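Local coordinates for pumilio domain-containing protein C56F2.08c (Schizosaccharomyces pombe, PDB 6NX5), which probably binds AU-rich regions in the 3'-UTRs of mRNAs, the part present here being the RRM domain of this PUF protein, at residues Ser18-Leu23 with Ile33-Pro38. Residues are numbered along the deposited sequence; the frame is centred on the assembly and turned at random. Where two conformers were deposited one is given.
Sequences SAIHAL and IWMLSP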
loop_
_atom_site.group_PDB
_atom_site.type_symbol
_atom_site.label_atom_id
_atom_site.label_comp_id
_atom_site.label_asym_id
_atom_site.label_seq_id
_atom_site.Cartn_x
_atom_site.Cartn_y
_atom_site.Cartn_z
ATOM N N SER A 18 14.120 -2.479 8.100
ATOM C CA SER A 18 14.568 -3.533 9.003
ATOM C C SER A 18 13.832 -3.464 10.337
ATOM O O SER A 18 13.482 -4.499 10.910
ATOM C CB SER A 18 16.081 -3.440 9.214
ATOM O OG SER A 18 16.423 -2.197 9.786
ATOM N N ALA A 19 13.572 -2.256 10.839
ATOM C CA ALA A 19 12.800 -2.135 12.071
ATOM C C ALA A 19 11.380 -2.656 11.879
ATOM O O ALA A 19 10.823 -3.321 12.761
ATOM C CB ALA A 19 12.789 -0.678 12.545
ATOM N N ILE A 20 10.791 -2.386 10.717
ATOM C CA ILE A 20 9.422 -2.817 10.468
ATOM C C ILE A 20 9.336 -4.339 10.418
ATOM O O ILE A 20 8.389 -4.933 10.947
ATOM C CB ILE A 20 8.903 -2.149 9.184
ATOM C CG1 ILE A 20 8.748 -0.650 9.457
ATOM C CG2 ILE A 20 7.580 -2.774 8.732
ATOM C CD1 ILE A 20 8.532 0.172 8.243
ATOM N N HIS A 21 10.312 -4.998 9.786
ATOM C CA HIS A 21 10.312 -6.462 9.776
ATOM C C HIS A 21 10.369 -7.016 11.189
ATOM O O HIS A 21 9.623 -7.937 11.540
ATOM C CB HIS A 21 11.477 -7.006 8.944
ATOM C CG HIS A 21 11.478 -8.498 8.823
ATOM N ND1 HIS A 21 11.745 -9.325 9.893
ATOM C CD2 HIS A 21 11.218 -9.311 7.772
ATOM C CE1 HIS A 21 11.687 -10.584 9.496
ATOM N NE2 HIS A 21 11.366 -10.602 8.215
ATOM N N ALA A 22 11.266 -6.473 12.013
ATOM C CA ALA A 22 11.358 -6.915 13.397
ATOM C C ALA A 22 10.010 -6.830 14.101
ATOM O O ALA A 22 9.595 -7.772 14.785
ATOM C CB ALA A 22 12.408 -6.080 14.136
ATOM N N LEU A 23 9.295 -5.722 13.912
ATOM C CA LEU A 23 8.025 -5.529 14.602
ATOM C C LEU A 23 6.950 -6.470 14.072
ATOM O O LEU A 23 6.196 -7.065 14.851
ATOM C CB LEU A 23 7.579 -4.077 14.459
ATOM C CG LEU A 23 6.185 -3.701 14.954
ATOM C CD1 LEU A 23 6.169 -3.607 16.470
ATOM C CD2 LEU A 23 5.754 -2.389 14.323
ATOM N N ILE A 33 8.287 -6.230 2.403
ATOM C CA ILE A 33 8.080 -4.897 2.969
ATOM C C ILE A 33 8.463 -3.884 1.902
ATOM O O ILE A 33 9.491 -4.047 1.240
ATOM C CB ILE A 33 8.908 -4.668 4.247
ATOM C CG1 ILE A 33 8.473 -5.653 5.328
ATOM C CG2 ILE A 33 8.768 -3.221 4.734
ATOM C CD1 ILE A 33 9.462 -5.748 6.462
ATOM N N TRP A 34 7.624 -2.868 1.709
ATOM C CA TRP A 34 7.940 -1.714 0.876
ATOM C C TRP A 34 7.840 -0.448 1.717
ATOM O O TRP A 34 6.914 -0.297 2.517
ATOM C CB TRP A 34 6.984 -1.580 -0.307
ATOM C CG TRP A 34 6.983 -2.727 -1.254
ATOM C CD1 TRP A 34 7.634 -2.793 -2.442
ATOM C CD2 TRP A 34 6.269 -3.955 -1.112
ATOM N NE1 TRP A 34 7.383 -3.999 -3.054
ATOM C CE2 TRP A 34 6.548 -4.733 -2.253
ATOM C CE3 TRP A 34 5.425 -4.479 -0.131
ATOM C CZ2 TRP A 34 6.009 -5.999 -2.444
ATOM C CZ3 TRP A 34 4.878 -5.744 -0.329
ATOM C CH2 TRP A 34 5.179 -6.488 -1.474
ATOM N N MET A 35 8.785 0.470 1.538
ATOM C CA MET A 35 8.758 1.741 2.243
ATOM C C MET A 35 8.199 2.820 1.327
ATOM O O MET A 35 8.535 2.871 0.143
ATOM C CB MET A 35 10.160 2.137 2.712
ATOM C CG MET A 35 10.807 1.098 3.610
ATOM S SD MET A 35 9.874 0.797 5.119
ATOM C CE MET A 35 10.064 2.388 5.938
ATOM N N LEU A 36 7.335 3.672 1.876
ATOM C CA LEU A 36 6.753 4.790 1.136
ATOM C C LEU A 36 7.469 6.090 1.458
ATOM O O LEU A 36 6.841 7.143 1.571
ATOM C CB LEU A 36 5.264 4.913 1.428
ATOM C CG LEU A 36 4.409 3.759 0.897
ATOM C CD1 LEU A 36 2.982 3.820 1.425
ATOM C CD2 LEU A 36 4.400 3.742 -0.621
ATOM N N SER A 37 8.788 6.017 1.618
ATOM C CA SER A 37 9.592 7.208 1.839
ATOM C C SER A 37 9.413 8.178 0.672
ATOM O O SER A 37 9.260 7.759 -0.479
ATOM C CB SER A 37 11.062 6.824 1.994
ATOM O OG SER A 37 11.203 5.634 2.749
ATOM N N PRO A 38 9.452 9.491 0.933
ATOM C CA PRO A 38 9.821 10.094 2.217
ATOM C C PRO A 38 8.689 10.165 3.238
ATOM O O PRO A 38 8.889 10.743 4.312
ATOM C CB PRO A 38 10.255 11.498 1.806
ATOM C CG PRO A 38 9.337 11.817 0.680
ATOM C CD PRO A 38 9.173 10.520 -0.086
#
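In the beta-alpha-beta part of this RNA recognition motif, Ile20 and His21 of the first helix, 17-24, rest on Ile33 and Met35 of strand 30-35, the strand at one edge of the chain's own four-stranded antiparallel sheet. Helix and strand run roughly antiparallel, at 140°, with their axes 9.3 Å apart at closest approach. Ile33 presses its CD1 methyl against the helix at His21, 3.4 Å from His21 CB. CG of His21 stands anti to the backbone N (chi1 -176°), which carries the imidazole past this methyl; the methyl meets the ring obliquely, with His21 CG 4.1 Å from Ile33 CD1. The preceding residue, Ile20, is buried and uses both branches: its CG2 leans on Ile33, 4.2 Å from Ile33 CD1. Ile20 CD1 runs out to meet the end of Met35, 3.5 Å from Met35 SD and equally near Met35 CE. Bends at chi2 and chi3 bring the thioether end of Met35 toward the helix, where it and the Ile20 side chain meet tip to tip. Ala42 and Val44 of strand 42-46 also touch Ile20, extending this apolar layer across the sheet. Trp34, between the two strand contacts, lies on the face of the sheet away from the helix; with Met35 it pairs antiparallel with a strand of the second subunit, another copy of this protein, and the sheet runs on across the interface. No hydrogen bond joins helix 18-23 to segment 33-38; methyl, methylene and thioether contacts seat the helix here, by shape and burial of apolar surface, with the exposed His21 at the margin.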